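Local coordinates for protein LupI (Flavobacterium sp. YS-80-122, PDB 6IY4) that probably inhibits metalloendopeptidases, as a small beta-rich periplasmic protein of the Inh family of protease inhibitors, at residues L1-Y13 against D20-F32. Numbering follows the deposited sequence.
Sequences LSPAQVAGSWTFY and DACTVTLKKDRTF. Unlike the reference sequence in segment 20-32: L26 (reference Ser).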
loop_
_atom_site.group_PDB
_atom_site.type_symbol
_atom_site.label_atom_id
_atom_site.label_comp_id
_atom_site.label_asym_id
_atom_site.label_seq_id
_atom_site.Cartn_x
_atom_site.Cartn_y
_atom_site.Cartn_z
ATOM N N LEU A 1 4.352 -12.141 8.366
ATOM C CA LEU A 1 3.974 -11.057 9.335
ATOM C C LEU A 1 2.451 -11.071 9.508
ATOM O O LEU A 1 1.772 -11.166 8.479
ATOM C CB LEU A 1 4.454 -9.707 8.780
ATOM C CG LEU A 1 5.968 -9.486 8.635
ATOM C CD1 LEU A 1 6.255 -8.136 7.995
ATOM C CD2 LEU A 1 6.711 -9.574 9.965
ATOM N N SER A 2 1.943 -11.066 10.740
ATOM C CA SER A 2 0.509 -10.929 11.075
ATOM C C SER A 2 0.043 -9.531 10.682
ATOM O O SER A 2 0.829 -8.566 10.588
ATOM C CB SER A 2 0.253 -11.154 12.532
ATOM O OG SER A 2 0.871 -10.095 13.281
ATOM N N PRO A 3 -1.265 -9.299 10.524
ATOM C CA PRO A 3 -1.734 -7.922 10.395
ATOM C C PRO A 3 -1.198 -6.980 11.478
ATOM O O PRO A 3 -0.865 -5.829 11.183
ATOM C CB PRO A 3 -3.254 -8.076 10.482
ATOM C CG PRO A 3 -3.494 -9.441 9.854
ATOM C CD PRO A 3 -2.328 -10.301 10.313
ATOM N N ALA A 4 -1.137 -7.422 12.736
ATOM C CA ALA A 4 -0.691 -6.514 13.818
ATOM C C ALA A 4 0.747 -6.046 13.545
ATOM O O ALA A 4 1.124 -4.926 13.970
ATOM C CB ALA A 4 -0.810 -7.215 15.153
ATOM N N GLN A 5 1.555 -6.855 12.859
ATOM C CA GLN A 5 2.974 -6.526 12.590
ATOM C C GLN A 5 3.132 -5.622 11.361
ATOM O O GLN A 5 4.284 -5.100 11.105
ATOM C CB GLN A 5 3.771 -7.830 12.518
ATOM C CG GLN A 5 3.988 -8.417 13.900
ATOM C CD GLN A 5 4.880 -7.495 14.701
ATOM O OE1 GLN A 5 5.982 -7.169 14.276
ATOM N NE2 GLN A 5 4.333 -6.924 15.757
ATOM N N VAL A 6 2.051 -5.436 10.590
ATOM C CA VAL A 6 2.087 -4.599 9.358
ATOM C C VAL A 6 1.263 -3.340 9.602
ATOM O O VAL A 6 1.509 -2.362 8.918
ATOM C CB VAL A 6 1.530 -5.413 8.169
ATOM C CG1 VAL A 6 1.437 -4.615 6.875
ATOM C CG2 VAL A 6 2.307 -6.685 7.943
ATOM N N ALA A 7 0.402 -3.301 10.603
ATOM C CA ALA A 7 -0.515 -2.156 10.801
ATOM C C ALA A 7 0.262 -0.955 11.317
ATOM O O ALA A 7 1.292 -1.089 11.983
ATOM C CB ALA A 7 -1.630 -2.492 11.748
ATOM N N GLY A 8 -0.235 0.212 11.003
ATOM C CA GLY A 8 0.294 1.471 11.500
ATOM C C GLY A 8 0.463 2.477 10.403
ATOM O O GLY A 8 -0.202 2.367 9.345
ATOM N N SER A 9 1.273 3.479 10.686
ATOM C CA SER A 9 1.499 4.627 9.779
ATOM C C SER A 9 2.429 4.251 8.611
ATOM O O SER A 9 3.563 3.768 8.840
ATOM C CB SER A 9 2.072 5.781 10.529
ATOM O OG SER A 9 2.145 6.895 9.673
ATOM N N TRP A 10 1.990 4.475 7.388
ATOM C CA TRP A 10 2.783 4.192 6.180
ATOM C C TRP A 10 2.750 5.400 5.268
ATOM O O TRP A 10 1.683 6.002 5.088
ATOM C CB TRP A 10 2.261 2.964 5.452
ATOM C CG TRP A 10 2.514 1.667 6.160
ATOM C CD1 TRP A 10 1.734 1.109 7.133
ATOM C CD2 TRP A 10 3.627 0.773 5.971
ATOM N NE1 TRP A 10 2.269 -0.068 7.551
ATOM C CE2 TRP A 10 3.415 -0.308 6.866
ATOM C CE3 TRP A 10 4.753 0.759 5.136
ATOM C CZ2 TRP A 10 4.294 -1.388 6.913
ATOM C CZ3 TRP A 10 5.605 -0.319 5.186
ATOM C CH2 TRP A 10 5.375 -1.364 6.070
ATOM N N THR A 11 3.855 5.626 4.586
ATOM C CA THR A 11 3.981 6.713 3.599
ATOM C C THR A 11 4.112 6.096 2.218
ATOM O O THR A 11 4.975 5.198 2.036
ATOM C CB THR A 11 5.181 7.587 3.917
ATOM O OG1 THR A 11 4.963 8.094 5.242
ATOM C CG2 THR A 11 5.271 8.723 2.935
ATOM N N PHE A 12 3.225 6.496 1.329
ATOM C CA PHE A 12 3.148 6.007 -0.058
ATOM C C PHE A 12 3.663 7.101 -0.995
ATOM O O PHE A 12 3.270 8.264 -0.838
ATOM C CB PHE A 12 1.706 5.682 -0.438
ATOM C CG PHE A 12 1.121 4.465 0.222
ATOM C CD1 PHE A 12 0.647 4.531 1.525
ATOM C CD2 PHE A 12 1.016 3.269 -0.453
ATOM C CE1 PHE A 12 0.079 3.424 2.124
ATOM C CE2 PHE A 12 0.481 2.145 0.167
ATOM C CZ PHE A 12 -0.000 2.244 1.443
ATOM N N TYR A 13 4.387 6.671 -2.013
ATOM C CA TYR A 13 4.785 7.572 -3.114
ATOM C C TYR A 13 5.180 6.749 -4.331
ATOM O O TYR A 13 5.572 5.574 -4.189
ATOM C CB TYR A 13 5.912 8.501 -2.683
ATOM C CG TYR A 13 7.210 7.848 -2.303
ATOM C CD1 TYR A 13 7.415 7.429 -1.011
ATOM C CD2 TYR A 13 8.212 7.660 -3.223
ATOM C CE1 TYR A 13 8.611 6.835 -0.640
ATOM C CE2 TYR A 13 9.408 7.052 -2.873
ATOM C CZ TYR A 13 9.614 6.677 -1.569
ATOM O OH TYR A 13 10.778 6.085 -1.177
ATOM N N ASP A 20 5.568 14.015 -3.803
ATOM C CA ASP A 20 4.104 13.795 -3.813
ATOM C C ASP A 20 3.840 12.525 -2.975
ATOM O O ASP A 20 3.653 11.436 -3.551
ATOM C CB ASP A 20 3.561 13.726 -5.239
ATOM C CG ASP A 20 2.062 13.535 -5.268
ATOM O OD1 ASP A 20 1.436 13.690 -4.181
ATOM O OD2 ASP A 20 1.533 13.185 -6.358
ATOM N N ALA A 21 3.932 12.645 -1.669
ATOM C CA ALA A 21 3.870 11.484 -0.752
ATOM C C ALA A 21 2.599 11.595 0.080
ATOM O O ALA A 21 2.149 12.718 0.447
ATOM C CB ALA A 21 5.092 11.420 0.123
ATOM N N CYS A 22 2.023 10.453 0.430
ATOM C CA CYS A 22 0.735 10.405 1.153
ATOM C C CYS A 22 0.907 9.483 2.353
ATOM O O CYS A 22 1.365 8.378 2.147
ATOM C CB CYS A 22 -0.309 9.866 0.193
ATOM S SG CYS A 22 -1.955 9.589 0.904
ATOM N N THR A 23 0.594 9.940 3.551
ATOM C CA THR A 23 0.660 9.117 4.777
ATOM C C THR A 23 -0.730 8.535 5.004
ATOM O O THR A 23 -1.721 9.340 5.104
ATOM C CB THR A 23 1.173 9.937 5.961
ATOM O OG1 THR A 23 2.433 10.483 5.571
ATOM C CG2 THR A 23 1.313 9.095 7.214
ATOM N N VAL A 24 -0.821 7.220 5.222
ATOM C CA VAL A 24 -2.079 6.457 5.368
ATOM C C VAL A 24 -1.894 5.555 6.581
ATOM O O VAL A 24 -0.853 4.934 6.674
ATOM C CB VAL A 24 -2.389 5.621 4.126
ATOM C CG1 VAL A 24 -3.680 4.823 4.294
ATOM C CG2 VAL A 24 -2.435 6.479 2.880
ATOM N N THR A 25 -2.901 5.451 7.424
ATOM C CA THR A 25 -2.913 4.417 8.469
ATOM C C THR A 25 -3.499 3.111 7.926
ATOM O O THR A 25 -4.624 3.122 7.378
ATOM C CB THR A 25 -3.735 4.838 9.682
ATOM O OG1 THR A 25 -3.240 6.086 10.144
ATOM C CG2 THR A 25 -3.624 3.799 10.762
ATOM N N LEU A 26 -2.747 2.028 8.095
ATOM C CA LEU A 26 -3.221 0.640 7.912
ATOM C C LEU A 26 -3.727 0.203 9.274
ATOM O O LEU A 26 -2.931 0.061 10.188
ATOM C CB LEU A 26 -2.129 -0.271 7.368
ATOM C CG LEU A 26 -2.003 -0.312 5.853
ATOM C CD1 LEU A 26 -1.582 1.051 5.273
ATOM C CD2 LEU A 26 -1.015 -1.398 5.455
ATOM N N LYS A 27 -5.047 0.176 9.388
ATOM C CA LYS A 27 -5.726 -0.158 10.656
ATOM C C LYS A 27 -5.573 -1.661 10.937
ATOM O O LYS A 27 -5.563 -2.472 10.010
ATOM C CB LYS A 27 -7.160 0.354 10.565
ATOM C CG LYS A 27 -7.274 1.856 10.392
ATOM C CD LYS A 27 -8.560 2.432 10.910
ATOM C CE LYS A 27 -9.518 2.851 9.824
ATOM N NZ LYS A 27 -10.644 3.622 10.407
ATOM N N LYS A 28 -5.518 -2.026 12.202
ATOM C CA LYS A 28 -5.338 -3.438 12.653
ATOM C C LYS A 28 -6.426 -4.377 12.118
ATOM O O LYS A 28 -6.111 -5.571 11.949
ATOM C CB LYS A 28 -5.280 -3.455 14.177
ATOM C CG LYS A 28 -3.921 -3.018 14.697
ATOM C CD LYS A 28 -3.661 -3.343 16.155
ATOM C CE LYS A 28 -3.388 -4.809 16.380
ATOM N NZ LYS A 28 -2.531 -5.022 17.570
ATOM N N ASP A 29 -7.585 -3.843 11.768
ATOM C CA ASP A 29 -8.741 -4.620 11.232
ATOM C C ASP A 29 -8.686 -4.709 9.693
ATOM O O ASP A 29 -9.691 -5.076 9.055
ATOM C CB ASP A 29 -10.055 -4.023 11.728
ATOM C CG ASP A 29 -10.429 -2.718 11.061
ATOM O OD1 ASP A 29 -9.591 -2.159 10.312
ATOM O OD2 ASP A 29 -11.570 -2.292 11.245
ATOM N N ARG A 30 -7.538 -4.376 9.114
ATOM C CA ARG A 30 -7.211 -4.540 7.679
ATOM C C ARG A 30 -8.019 -3.557 6.815
ATOM O O ARG A 30 -8.195 -3.826 5.646
ATOM C CB ARG A 30 -7.320 -6.031 7.311
ATOM C CG ARG A 30 -6.238 -6.875 7.974
ATOM C CD ARG A 30 -6.047 -8.228 7.346
ATOM N NE ARG A 30 -7.318 -8.935 7.357
ATOM C CZ ARG A 30 -8.133 -9.096 6.300
ATOM N NH1 ARG A 30 -7.818 -8.624 5.101
ATOM N NH2 ARG A 30 -9.288 -9.728 6.443
ATOM N N THR A 31 -8.377 -2.395 7.331
ATOM C CA THR A 31 -8.866 -1.248 6.568
ATOM C C THR A 31 -7.827 -0.147 6.614
ATOM O O THR A 31 -6.715 -0.361 7.113
ATOM C CB THR A 31 -10.217 -0.772 7.098
ATOM O OG1 THR A 31 -10.066 -0.342 8.448
ATOM C CG2 THR A 31 -11.195 -1.909 7.049
ATOM N N PHE A 32 -8.166 0.975 6.006
ATOM C CA PHE A 32 -7.295 2.154 5.928
ATOM C C PHE A 32 -7.979 3.381 6.495
ATOM O O PHE A 32 -9.178 3.447 6.457
ATOM C CB PHE A 32 -6.997 2.520 4.486
ATOM C CG PHE A 32 -6.410 1.408 3.654
ATOM C CD1 PHE A 32 -5.047 1.164 3.642
ATOM C CD2 PHE A 32 -7.241 0.639 2.846
ATOM C CE1 PHE A 32 -4.534 0.172 2.829
ATOM C CE2 PHE A 32 -6.717 -0.358 2.035
ATOM C CZ PHE A 32 -5.358 -0.569 2.011
#
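W10 and L26 meet on the inner face of an antiparallel hairpin, strands 8-13 and 22-26, whose backbones are joined by paired bonds at G8 with L26, W10 with V24 and F12 with C22. G8 suits the first pair because, at its backbone angles (phi 133°), a CB would jam against the preceding carbonyl oxygen. L26, a leucine where the reference has serine, can be followed outward: CB lies 3.8 Å from G8 O, CG approaches W10 CD1, L26 CD1 lies 3.8 Å from W10 CD1, and L26 CD2 lies 4.1 Å from W10 NE1 and, more loosely, near V6 CG1. With CG anti to the carbonyl carbon (chi1 -71°), the W10 indole lies beside L26 and turns NE1 to V6 O at 2.8 Å; tryptophan suits the place, offering both a broad apolar ring and an N-H. A leucine in place of W10 would probably leave V6 O without this donor and open a gap beside L26. Farther along, F12 CE1 packs on V24 CB at 3.9 Å, the side chains crossing obliquely. Hydroxyl-bearing S9, T11, T23 and T25 suit the other, more solvent-accessible face. Strand 22-26 is one of the sheet's two outermost strands; strand 86-92 flanks 8-14 on its other side, with M90 against W10 and F12, while W50 of strand 49-53 meets L26.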